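Tryptophane-5-halogenase (Microbispora sp. ATCC PTA-5024, PDB 5UAO) probably uses its bound flavin-adenine dinucleotide to chlorinate a tryptophan of a lanthipeptide at carbon 5 during NAI-107 biosynthesis. Local coordinates at residues A28-G36 and Y225-G233; R195-E203 and L215-Y225. One frame throughout, in Å; residues are numbered along the deposited sequence.

Interaction 1 (A28-G36 and Y225-G233). With FAD (flavin-adenine dinucleotide), chain E.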
loop_
_atom_site.group_PDB
_atom_site.type_symbol
_atom_site.label_atom_id
_atom_site.label_comp_id
_atom_site.label_asym_id
_atom_site.label_seq_id
_atom_site.Cartn_x
_atom_site.Cartn_y
_atom_site.Cartn_z
ATOM N N ALA A 28 -2.555 -6.579 34.312
ATOM C CA ALA A 28 -3.542 -6.301 33.261
ATOM C C ALA A 28 -3.863 -4.819 33.103
ATOM O O ALA A 28 -3.887 -4.093 34.057
ATOM C CB ALA A 28 -4.835 -7.080 33.503
ATOM N N ILE A 29 -4.164 -4.396 31.874
ATOM C CA ILE A 29 -4.687 -3.045 31.626
ATOM C C ILE A 29 -6.181 -3.101 31.769
ATOM O O ILE A 29 -6.886 -3.595 30.867
ATOM C CB ILE A 29 -4.244 -2.521 30.240
ATOM C CG1 ILE A 29 -2.758 -2.119 30.356
ATOM C CG2 ILE A 29 -5.080 -1.329 29.806
ATOM C CD1 ILE A 29 -2.018 -1.982 29.054
ATOM N N ARG A 30 -6.666 -2.519 32.863
ATOM C CA ARG A 30 -8.061 -2.611 33.237
ATOM C C ARG A 30 -8.822 -1.287 33.156
ATOM O O ARG A 30 -10.044 -1.282 33.038
ATOM C CB ARG A 30 -8.163 -3.132 34.698
ATOM C CG ARG A 30 -7.657 -4.577 34.897
ATOM C CD ARG A 30 -7.929 -5.086 36.318
ATOM N NE ARG A 30 -7.214 -6.348 36.599
ATOM C CZ ARG A 30 -7.505 -7.543 36.067
ATOM N NH1 ARG A 30 -8.524 -7.681 35.197
ATOM N NH2 ARG A 30 -6.782 -8.622 36.413
ATOM N N THR A 31 -8.125 -0.168 33.348
ATOM C CA THR A 31 -8.761 1.153 33.377
ATOM C C THR A 31 -8.121 1.998 32.272
ATOM O O THR A 31 -6.937 1.962 32.130
ATOM C CB THR A 31 -8.521 1.862 34.738
ATOM O OG1 THR A 31 -7.132 2.201 34.917
ATOM C CG2 THR A 31 -8.918 0.899 35.888
ATOM N N VAL A 32 -8.922 2.808 31.570
ATOM C CA VAL A 32 -8.409 3.760 30.585
ATOM C C VAL A 32 -9.022 5.111 30.905
ATOM O O VAL A 32 -10.224 5.220 31.170
ATOM C CB VAL A 32 -8.770 3.361 29.143
ATOM C CG1 VAL A 32 -8.332 4.426 28.180
ATOM C CG2 VAL A 32 -8.182 2.001 28.764
ATOM N N GLY A 33 -8.157 6.094 30.960
ATOM C CA GLY A 33 -8.511 7.525 31.128
ATOM C C GLY A 33 -8.384 8.260 29.777
ATOM O O GLY A 33 -7.298 8.421 29.242
ATOM N N VAL A 34 -9.513 8.656 29.229
ATOM C CA VAL A 34 -9.578 9.494 28.050
ATOM C C VAL A 34 -9.622 10.979 28.467
ATOM O O VAL A 34 -10.579 11.476 29.127
ATOM C CB VAL A 34 -10.798 9.121 27.221
ATOM C CG1 VAL A 34 -10.964 10.121 26.049
ATOM C CG2 VAL A 34 -10.683 7.656 26.811
ATOM N N ILE A 35 -8.549 11.688 28.155
ATOM C CA ILE A 35 -8.384 13.017 28.692
ATOM C C ILE A 35 -8.809 14.051 27.687
ATOM O O ILE A 35 -8.063 14.353 26.737
ATOM C CB ILE A 35 -6.927 13.268 29.081
ATOM C CG1 ILE A 35 -6.441 12.089 29.926
ATOM C CG2 ILE A 35 -6.828 14.611 29.869
ATOM C CD1 ILE A 35 -7.367 11.695 31.097
ATOM N N GLY A 36 -10.024 14.561 27.865
ATOM C CA GLY A 36 -10.632 15.451 26.886
ATOM C C GLY A 36 -11.994 15.017 26.361
ATOM O O GLY A 36 -12.237 13.843 26.154
ATOM N N TYR A 225 -4.683 5.991 35.869
ATOM C CA TYR A 225 -5.286 4.983 34.955
ATOM C C TYR A 225 -4.177 4.098 34.427
ATOM O O TYR A 225 -2.984 4.482 34.399
ATOM C CB TYR A 225 -6.083 5.618 33.760
ATOM C CG TYR A 225 -7.142 6.604 34.221
ATOM C CD1 TYR A 225 -8.335 6.170 34.784
ATOM C CD2 TYR A 225 -6.894 7.962 34.207
ATOM C CE1 TYR A 225 -9.254 7.065 35.307
ATOM C CE2 TYR A 225 -7.806 8.863 34.703
ATOM C CZ TYR A 225 -8.997 8.387 35.231
ATOM O OH TYR A 225 -9.834 9.315 35.701
ATOM N N ASP A 226 -4.530 2.930 33.950
ATOM C CA ASP A 226 -3.517 2.035 33.382
ATOM C C ASP A 226 -3.024 2.526 32.014
ATOM O O ASP A 226 -1.885 2.347 31.675
ATOM C CB ASP A 226 -4.028 0.593 33.281
ATOM C CG ASP A 226 -4.355 -0.034 34.668
ATOM O OD1 ASP A 226 -3.596 0.186 35.653
ATOM O OD2 ASP A 226 -5.363 -0.770 34.737
ATOM N N PHE A 227 -3.896 3.193 31.271
ATOM C CA PHE A 227 -3.550 3.748 29.974
ATOM C C PHE A 227 -4.251 5.093 29.828
ATOM O O PHE A 227 -5.382 5.243 30.256
ATOM C CB PHE A 227 -3.994 2.815 28.827
ATOM C CG PHE A 227 -3.340 3.128 27.504
ATOM C CD1 PHE A 227 -2.086 2.571 27.168
ATOM C CD2 PHE A 227 -3.939 3.986 26.616
ATOM C CE1 PHE A 227 -1.472 2.847 25.953
ATOM C CE2 PHE A 227 -3.352 4.264 25.377
ATOM C CZ PHE A 227 -2.092 3.714 25.059
ATOM N N TYR A 228 -3.601 6.038 29.158
ATOM C CA TYR A 228 -4.184 7.360 28.919
ATOM C C TYR A 228 -4.344 7.646 27.414
ATOM O O TYR A 228 -3.384 7.460 26.635
ATOM C CB TYR A 228 -3.246 8.444 29.500
ATOM C CG TYR A 228 -2.947 8.239 30.972
ATOM C CD1 TYR A 228 -1.988 7.323 31.375
ATOM C CD2 TYR A 228 -3.661 8.916 31.933
ATOM C CE1 TYR A 228 -1.772 7.094 32.699
ATOM C CE2 TYR A 228 -3.449 8.674 33.289
ATOM C CZ TYR A 228 -2.520 7.803 33.670
ATOM O OH TYR A 228 -2.300 7.584 35.063
ATOM N N VAL A 229 -5.469 8.225 27.040
ATOM C CA VAL A 229 -5.625 8.732 25.664
ATOM C C VAL A 229 -5.567 10.283 25.743
ATOM O O VAL A 229 -6.295 10.912 26.533
ATOM C CB VAL A 229 -6.927 8.239 24.996
ATOM C CG1 VAL A 229 -6.923 8.551 23.518
ATOM C CG2 VAL A 229 -7.151 6.733 25.129
ATOM N N ASP A 230 -4.637 10.897 24.997
ATOM C CA ASP A 230 -4.561 12.325 24.958
ATOM C C ASP A 230 -5.497 12.905 23.890
ATOM O O ASP A 230 -5.223 12.835 22.676
ATOM C CB ASP A 230 -3.131 12.792 24.726
ATOM C CG ASP A 230 -3.010 14.289 24.850
ATOM O OD1 ASP A 230 -4.036 15.005 24.836
ATOM O OD2 ASP A 230 -1.852 14.789 24.932
ATOM N N CYS A 231 -6.642 13.403 24.352
ATOM C CA CYS A 231 -7.626 14.106 23.531
ATOM C C CYS A 231 -7.714 15.570 24.002
ATOM O O CYS A 231 -8.800 16.180 24.000
ATOM C CB CYS A 231 -8.989 13.356 23.558
ATOM S SG CYS A 231 -8.879 11.604 23.053
ATOM N N THR A 232 -6.563 16.184 24.324
ATOM C CA THR A 232 -6.618 17.519 24.897
ATOM C C THR A 232 -6.614 18.622 23.889
ATOM O O THR A 232 -6.542 19.778 24.293
ATOM C CB THR A 232 -5.498 17.786 25.945
ATOM O OG1 THR A 232 -4.220 17.656 25.344
ATOM C CG2 THR A 232 -5.616 16.808 27.084
ATOM N N GLY A 233 -6.773 18.303 22.601
ATOM C CA GLY A 233 -6.761 19.296 21.542
ATOM C C GLY A 233 -5.344 19.808 21.219
ATOM O O GLY A 233 -4.371 19.207 21.588
HETATM P PA FAD E . -11.071 19.845 21.241
HETATM O O1A FAD E . -12.453 19.910 20.590
HETATM O O2A FAD E . -10.110 21.048 21.263
HETATM O O5B FAD E . -11.201 19.223 22.718
HETATM C C5B FAD E . -10.205 19.274 23.719
HETATM C C4B FAD E . -10.831 18.766 25.005
HETATM O O4B FAD E . -9.681 18.646 25.847
HETATM C C3B FAD E . -11.834 19.684 25.734
HETATM O O3B FAD E . -13.006 18.923 26.320
HETATM C C2B FAD E . -10.997 20.308 26.855
HETATM O O2B FAD E . -11.756 20.732 28.059
HETATM C C1B FAD E . -10.022 19.165 27.136
HETATM N N9A FAD E . -8.822 19.642 27.865
HETATM C C8A FAD E . -7.813 20.414 27.362
HETATM N N7A FAD E . -6.880 20.624 28.332
HETATM C C5A FAD E . -7.324 19.999 29.451
HETATM C C6A FAD E . -6.841 19.897 30.823
HETATM N N6A FAD E . -5.663 20.494 31.172
HETATM N N1A FAD E . -7.556 19.167 31.667
HETATM C C2A FAD E . -8.702 18.547 31.325
HETATM N N3A FAD E . -9.206 18.631 30.092
HETATM C C4A FAD E . -8.561 19.337 29.145
HETATM N N1 FAD E . -12.933 17.975 11.113
HETATM C C2 FAD E . -13.817 17.356 10.260
HETATM O O2 FAD E . -13.927 16.088 10.252
HETATM N N3 FAD E . -14.607 18.074 9.416
HETATM C C4 FAD E . -14.588 19.421 9.353
HETATM O O4 FAD E . -15.353 19.996 8.517
HETATM C C4X FAD E . -13.644 20.145 10.268
HETATM N N5 FAD E . -13.482 21.498 10.256
HETATM C C5X FAD E . -12.622 22.135 11.086
HETATM C C6 FAD E . -12.510 23.517 11.020
HETATM C C7 FAD E . -11.618 24.203 11.826
HETATM C C7M FAD E . -11.488 25.697 11.803
HETATM C C8 FAD E . -10.819 23.471 12.807
HETATM C C8M FAD E . -9.858 24.238 13.692
HETATM C C9 FAD E . -10.922 22.093 12.868
HETATM C C9A FAD E . -11.773 21.359 12.039
HETATM N N10 FAD E . -11.867 19.924 12.085
HETATM C C10 FAD E . -12.796 19.318 11.180
HETATM C "C1'" FAD E . -11.166 19.017 13.045
HETATM C "C2'" FAD E . -12.318 18.665 14.104
HETATM O "O2'" FAD E . -12.777 19.959 14.474
HETATM C "C3'" FAD E . -12.276 18.174 15.596
HETATM O "O3'" FAD E . -13.447 18.312 16.485
HETATM C "C4'" FAD E . -11.520 19.195 16.396
HETATM O "O4'" FAD E . -10.941 20.216 15.528
HETATM C "C5'" FAD E . -10.615 18.386 17.326
HETATM O "O5'" FAD E . -11.372 17.761 18.321
HETATM P P FAD E . -10.522 17.453 19.685
HETATM O O1P FAD E . -9.214 16.881 19.343
HETATM O O2P FAD E . -11.505 16.585 20.459
HETATM O O3P FAD E . -10.124 18.774 20.444
#
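G33 lies under the flat face of the Y225 ring, its CA 3.6 Å from the ring centroid in a CH-pi contact, although Y225 belongs to the chain leading into the neighbouring strand. A side chain on G33 would run into the ring, so glycine suits this place. Y225 CG stands anti to its own carbonyl carbon (chi1 -54°), which lays the ring back across strand 31-35, with T31 OG1 near its edge. Just before the strands pair, D226 grips segment 28-36 with one oxygen: OD2 accepts from R30 N at 2.9 Å and from T31 N at 3.1 Å, the two amides arriving from opposite faces of the carboxylate plane on its anti side. T31 answers with its hydroxyl, since OG1 accepts from D226 N at 2.9 Å, while D226 OD1 is salt-bridged to R377. An alanine in place of D226 would strip R30 N and T31 N of their shared acceptor and would probably leave R377 without its countercharge. Beyond this clasp the strands run parallel, 18° apart, with G33 N to F227 O, V229 N to G33 O and I35 N to V229 O as rungs. On one face V229 CG2 fits between V32 CG1 and V34 CG2, 4.0 Å from each; these branched residues favour extended backbone and pack against helix 39-51. On the other face I35 turns its CG2 to T232 CG2 of the loop beyond, 3.7 Å away. D230 OD1 accepts T232 N, an Asx turn, and also the T232 hydroxyl. G36 and C231 to G233 then reach FAD, C231 O lying 3.2 Å from FAD O4B. Adjacent parallel strands ending at the cofactor are consistent with the Rossmann-type fold of FAD-binding enzymes.

Interaction 2 (R195-E203 and L215-Y225). With FAD (flavin-adenine dinucleotide), chain E.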
loop_
_atom_site.group_PDB
_atom_site.type_symbol
_atom_site.label_atom_id
_atom_site.label_comp_id
_atom_site.label_asym_id
_atom_site.label_seq_id
_atom_site.Cartn_x
_atom_site.Cartn_y
_atom_site.Cartn_z
ATOM N N ARG A 195 -17.472 6.400 32.545
ATOM C CA ARG A 195 -17.539 7.300 33.728
ATOM C C ARG A 195 -17.068 8.699 33.370
ATOM O O ARG A 195 -16.086 8.855 32.688
ATOM C CB ARG A 195 -16.662 6.753 34.847
ATOM C CG ARG A 195 -16.938 5.294 35.162
ATOM C CD ARG A 195 -16.357 4.882 36.516
ATOM N NE ARG A 195 -14.896 4.718 36.529
ATOM C CZ ARG A 195 -14.019 5.632 36.948
ATOM N NH1 ARG A 195 -14.412 6.835 37.349
ATOM N NH2 ARG A 195 -12.723 5.341 36.940
ATOM N N HIS A 196 -17.747 9.713 33.846
ATOM C CA HIS A 196 -17.337 11.072 33.611
ATOM C C HIS A 196 -16.581 11.665 34.829
ATOM O O HIS A 196 -16.989 11.431 35.943
ATOM C CB HIS A 196 -18.541 11.906 33.283
ATOM C CG HIS A 196 -18.184 13.242 32.745
ATOM N ND1 HIS A 196 -18.053 14.366 33.548
ATOM C CD2 HIS A 196 -17.920 13.643 31.480
ATOM C CE1 HIS A 196 -17.716 15.399 32.793
ATOM N NE2 HIS A 196 -17.629 14.987 31.532
ATOM N N VAL A 197 -15.468 12.386 34.591
ATOM C CA VAL A 197 -14.740 13.117 35.615
ATOM C C VAL A 197 -14.610 14.617 35.209
ATOM O O VAL A 197 -14.115 14.928 34.113
ATOM C CB VAL A 197 -13.375 12.467 35.838
ATOM C CG1 VAL A 197 -12.591 13.221 36.890
ATOM C CG2 VAL A 197 -13.546 11.007 36.283
ATOM N N ASP A 198 -15.110 15.533 36.027
ATOM C CA ASP A 198 -14.977 16.943 35.735
ATOM C C ASP A 198 -13.713 17.429 36.423
ATOM O O ASP A 198 -13.664 17.537 37.653
ATOM C CB ASP A 198 -16.215 17.718 36.163
ATOM C CG ASP A 198 -16.063 19.253 36.039
ATOM O OD1 ASP A 198 -15.183 19.780 35.315
ATOM O OD2 ASP A 198 -16.851 19.958 36.716
ATOM N N ALA A 199 -12.699 17.762 35.640
ATOM C CA ALA A 199 -11.415 18.180 36.237
ATOM C C ALA A 199 -10.588 18.944 35.229
ATOM O O ALA A 199 -10.717 18.750 34.022
ATOM C CB ALA A 199 -10.659 16.949 36.711
ATOM N N THR A 200 -9.754 19.835 35.728
ATOM C CA THR A 200 -8.785 20.507 34.913
ATOM C C THR A 200 -7.450 19.971 35.282
ATOM O O THR A 200 -7.001 20.087 36.461
ATOM C CB THR A 200 -8.866 22.039 35.091
ATOM O OG1 THR A 200 -10.161 22.421 34.655
ATOM C CG2 THR A 200 -7.837 22.739 34.179
ATOM N N VAL A 201 -6.790 19.299 34.323
ATOM C CA VAL A 201 -5.470 18.687 34.623
ATOM C C VAL A 201 -4.435 19.791 34.705
ATOM O O VAL A 201 -4.400 20.623 33.816
ATOM C CB VAL A 201 -5.086 17.608 33.561
ATOM C CG1 VAL A 201 -3.616 17.206 33.659
ATOM C CG2 VAL A 201 -6.018 16.408 33.699
ATOM N N ALA A 202 -3.625 19.800 35.785
ATOM C CA ALA A 202 -2.546 20.812 36.020
ATOM C C ALA A 202 -1.192 20.245 35.683
ATOM O O ALA A 202 -0.310 20.965 35.208
ATOM C CB ALA A 202 -2.494 21.256 37.494
ATOM N N GLU A 203 -0.991 18.982 36.027
ATOM C CA GLU A 203 0.274 18.349 35.795
ATOM C C GLU A 203 0.089 16.895 35.433
ATOM O O GLU A 203 -0.709 16.149 36.007
ATOM C CB GLU A 203 1.159 18.440 37.018
ATOM C CG GLU A 203 2.565 17.917 36.744
ATOM C CD GLU A 203 3.404 17.756 38.014
ATOM O OE1 GLU A 203 2.964 18.227 39.102
ATOM O OE2 GLU A 203 4.497 17.129 37.913
ATOM N N LEU A 215 -2.179 11.882 37.024
ATOM C CA LEU A 215 -2.523 13.269 36.687
ATOM C C LEU A 215 -2.922 14.030 37.970
ATOM O O LEU A 215 -3.710 13.533 38.748
ATOM C CB LEU A 215 -3.677 13.303 35.706
ATOM C CG LEU A 215 -3.630 12.337 34.509
ATOM C CD1 LEU A 215 -4.959 12.356 33.844
ATOM C CD2 LEU A 215 -2.601 12.914 33.588
ATOM N N ILE A 216 -2.409 15.246 38.144
ATOM C CA ILE A 216 -2.797 16.107 39.260
ATOM C C ILE A 216 -3.711 17.216 38.722
ATOM O O ILE A 216 -3.335 17.982 37.841
ATOM C CB ILE A 216 -1.554 16.777 39.908
ATOM C CG1 ILE A 216 -0.390 15.790 40.077
ATOM C CG2 ILE A 216 -1.912 17.566 41.178
ATOM C CD1 ILE A 216 -0.702 14.564 40.860
ATOM N N THR A 217 -4.922 17.300 39.253
ATOM C CA THR A 217 -5.822 18.358 38.879
ATOM C C THR A 217 -5.455 19.673 39.530
ATOM O O THR A 217 -4.721 19.719 40.537
ATOM C CB THR A 217 -7.277 18.036 39.233
ATOM O OG1 THR A 217 -7.529 18.130 40.662
ATOM C CG2 THR A 217 -7.634 16.667 38.709
ATOM N N THR A 218 -6.000 20.743 39.000
ATOM C CA THR A 218 -5.777 22.070 39.591
ATOM C C THR A 218 -6.221 22.183 41.057
ATOM O O THR A 218 -5.637 22.924 41.773
ATOM C CB THR A 218 -6.524 23.127 38.809
ATOM O OG1 THR A 218 -7.883 22.681 38.633
ATOM C CG2 THR A 218 -5.850 23.338 37.439
ATOM N N ASP A 219 -7.245 21.445 41.470
ATOM C CA ASP A 219 -7.738 21.480 42.866
ATOM C C ASP A 219 -7.008 20.502 43.710
ATOM O O ASP A 219 -7.305 20.430 44.870
ATOM C CB ASP A 219 -9.239 21.159 42.898
ATOM C CG ASP A 219 -9.564 19.799 42.228
ATOM O OD1 ASP A 219 -9.658 19.723 40.987
ATOM O OD2 ASP A 219 -9.682 18.792 42.952
ATOM N N GLY A 220 -6.146 19.649 43.118
ATOM C CA GLY A 220 -5.324 18.683 43.838
ATOM C C GLY A 220 -5.726 17.222 43.850
ATOM O O GLY A 220 -5.078 16.438 44.498
ATOM N N ARG A 221 -6.813 16.831 43.194
ATOM C CA ARG A 221 -7.068 15.407 42.979
ATOM C C ARG A 221 -5.898 14.787 42.197
ATOM O O ARG A 221 -5.217 15.470 41.429
ATOM C CB ARG A 221 -8.386 15.162 42.257
ATOM C CG ARG A 221 -9.602 15.314 43.148
ATOM C CD ARG A 221 -10.907 15.330 42.364
ATOM N NE ARG A 221 -11.009 16.543 41.561
ATOM C CZ ARG A 221 -11.818 16.762 40.532
ATOM N NH1 ARG A 221 -12.615 15.801 40.050
ATOM N NH2 ARG A 221 -11.785 17.956 39.923
ATOM N N ARG A 222 -5.654 13.500 42.458
ATOM C CA ARG A 222 -4.744 12.663 41.722
ATOM C C ARG A 222 -5.527 11.585 41.002
ATOM O O ARG A 222 -6.255 10.803 41.610
ATOM C CB ARG A 222 -3.697 12.090 42.665
ATOM C CG ARG A 222 -2.886 13.252 43.248
ATOM C CD ARG A 222 -1.704 12.816 44.094
ATOM N NE ARG A 222 -2.116 12.398 45.435
ATOM C CZ ARG A 222 -2.356 11.139 45.824
ATOM N NH1 ARG A 222 -2.233 10.106 44.984
ATOM N NH2 ARG A 222 -2.721 10.913 47.081
ATOM N N LEU A 223 -5.459 11.621 39.691
ATOM C CA LEU A 223 -6.128 10.623 38.864
ATOM C C LEU A 223 -5.070 9.622 38.329
ATOM O O LEU A 223 -3.935 10.007 37.937
ATOM C CB LEU A 223 -6.840 11.330 37.730
ATOM C CG LEU A 223 -7.710 12.533 38.087
ATOM C CD1 LEU A 223 -8.123 13.208 36.794
ATOM C CD2 LEU A 223 -8.925 12.031 38.897
ATOM N N HIS A 224 -5.424 8.351 38.317
ATOM C CA HIS A 224 -4.513 7.325 37.859
ATOM C C HIS A 224 -5.269 6.375 37.003
ATOM O O HIS A 224 -6.324 5.881 37.441
ATOM C CB HIS A 224 -3.925 6.484 39.020
ATOM C CG HIS A 224 -3.100 5.313 38.538
ATOM N ND1 HIS A 224 -1.745 5.406 38.278
ATOM C CD2 HIS A 224 -3.457 4.044 38.209
ATOM C CE1 HIS A 224 -1.296 4.238 37.851
ATOM N NE2 HIS A 224 -2.317 3.398 37.792
ATOM N N TYR A 225 -4.683 5.991 35.869
ATOM C CA TYR A 225 -5.286 4.983 34.955
ATOM C C TYR A 225 -4.177 4.098 34.427
ATOM O O TYR A 225 -2.984 4.482 34.399
ATOM C CB TYR A 225 -6.083 5.618 33.760
ATOM C CG TYR A 225 -7.142 6.604 34.221
ATOM C CD1 TYR A 225 -8.335 6.170 34.784
ATOM C CD2 TYR A 225 -6.894 7.962 34.207
ATOM C CE1 TYR A 225 -9.254 7.065 35.307
ATOM C CE2 TYR A 225 -7.806 8.863 34.703
ATOM C CZ TYR A 225 -8.997 8.387 35.231
ATOM O OH TYR A 225 -9.834 9.315 35.701
HETATM P PA FAD E . -11.071 19.845 21.241
HETATM O O1A FAD E . -12.453 19.910 20.590
HETATM O O2A FAD E . -10.110 21.048 21.263
HETATM O O5B FAD E . -11.201 19.223 22.718
HETATM C C5B FAD E . -10.205 19.274 23.719
HETATM C C4B FAD E . -10.831 18.766 25.005
HETATM O O4B FAD E . -9.681 18.646 25.847
HETATM C C3B FAD E . -11.834 19.684 25.734
HETATM O O3B FAD E . -13.006 18.923 26.320
HETATM C C2B FAD E . -10.997 20.308 26.855
HETATM O O2B FAD E . -11.756 20.732 28.059
HETATM C C1B FAD E . -10.022 19.165 27.136
HETATM N N9A FAD E . -8.822 19.642 27.865
HETATM C C8A FAD E . -7.813 20.414 27.362
HETATM N N7A FAD E . -6.880 20.624 28.332
HETATM C C5A FAD E . -7.324 19.999 29.451
HETATM C C6A FAD E . -6.841 19.897 30.823
HETATM N N6A FAD E . -5.663 20.494 31.172
HETATM N N1A FAD E . -7.556 19.167 31.667
HETATM C C2A FAD E . -8.702 18.547 31.325
HETATM N N3A FAD E . -9.206 18.631 30.092
HETATM C C4A FAD E . -8.561 19.337 29.145
HETATM N N1 FAD E . -12.933 17.975 11.113
HETATM C C2 FAD E . -13.817 17.356 10.260
HETATM O O2 FAD E . -13.927 16.088 10.252
HETATM N N3 FAD E . -14.607 18.074 9.416
HETATM C C4 FAD E . -14.588 19.421 9.353
HETATM O O4 FAD E . -15.353 19.996 8.517
HETATM C C4X FAD E . -13.644 20.145 10.268
HETATM N N5 FAD E . -13.482 21.498 10.256
HETATM C C5X FAD E . -12.622 22.135 11.086
HETATM C C6 FAD E . -12.510 23.517 11.020
HETATM C C7 FAD E . -11.618 24.203 11.826
HETATM C C7M FAD E . -11.488 25.697 11.803
HETATM C C8 FAD E . -10.819 23.471 12.807
HETATM C C8M FAD E . -9.858 24.238 13.692
HETATM C C9 FAD E . -10.922 22.093 12.868
HETATM C C9A FAD E . -11.773 21.359 12.039
HETATM N N10 FAD E . -11.867 19.924 12.085
HETATM C C10 FAD E . -12.796 19.318 11.180
HETATM C "C1'" FAD E . -11.166 19.017 13.045
HETATM C "C2'" FAD E . -12.318 18.665 14.104
HETATM O "O2'" FAD E . -12.777 19.959 14.474
HETATM C "C3'" FAD E . -12.276 18.174 15.596
HETATM O "O3'" FAD E . -13.447 18.312 16.485
HETATM C "C4'" FAD E . -11.520 19.195 16.396
HETATM O "O4'" FAD E . -10.941 20.216 15.528
HETATM C "C5'" FAD E . -10.615 18.386 17.326
HETATM O "O5'" FAD E . -11.372 17.761 18.321
HETATM P P FAD E . -10.522 17.453 19.685
HETATM O O1P FAD E . -9.214 16.881 19.343
HETATM O O2P FAD E . -11.505 16.585 20.459
HETATM O O3P FAD E . -10.124 18.774 20.444
HETATM O O HOH W 1 -9.864 20.682 38.463
#
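This is an antiparallel beta-hairpin contact at the outer side of the FAD-binding sheet, where strand 195-208 meets strand 211-217 and the turn that follows it. The pairing is interrupted by a classic beta bulge: A202 N and E203 N both donate to I216 O, at 2.8 and 3.1 Å, while I216 N returns a bond to E203 O. Further along, T218 N donates to T200 O, and a water joins T200 N to T218 OG1 and D219 OD1. R221 ties the type I turn T217-G220 back to the first strand. The R221 chain bends at chi3 (-68°), turning the guanidinium toward D198 O. NH1 and NH2 both donate to D198 O, which lies in the guanidinium plane; NH2, at 3.0 Å, meets a carbonyl lone pair. Its side edge, NE and NH2, takes the D219 carboxylate in a salt bridge, so a long, planar, many-donor side chain suits this place. A199, small enough to fit, sets CB 3.6 Å from T217 CG2 and 3.5 Å from R221 NH2. The strand's other service is to the cofactor: V201 N donates to FAD N1A at 2.8 Å and V201 O accepts from FAD N6A, a backbone pairing that reads the adenine edge in this FAD pocket.

How the interactions relate
Interactions 1 and 2 belong to one mixed sheet, their centres about 12 Å apart. Across it, strand 56-61 separates strand 195-208 from strand 31-35, which in turn is followed by strand 227-230. Along the chain both segments of interaction 2 come between those of interaction 1, and 215-225 ends on the Y225 that opens 225-233, where the excursion through the hairpin returns to the central strands. They also touch directly: L215 packs on I35, with CD1 atoms 3.7 Å apart, and on the Y228 ring, so the hairpin folds back over the core strands. Both reach FAD, interaction 1 near its ribose and pyrophosphate and interaction 2 at its adenine, so this side of the sheet and its loops help to hold the cofactor's adenosine half.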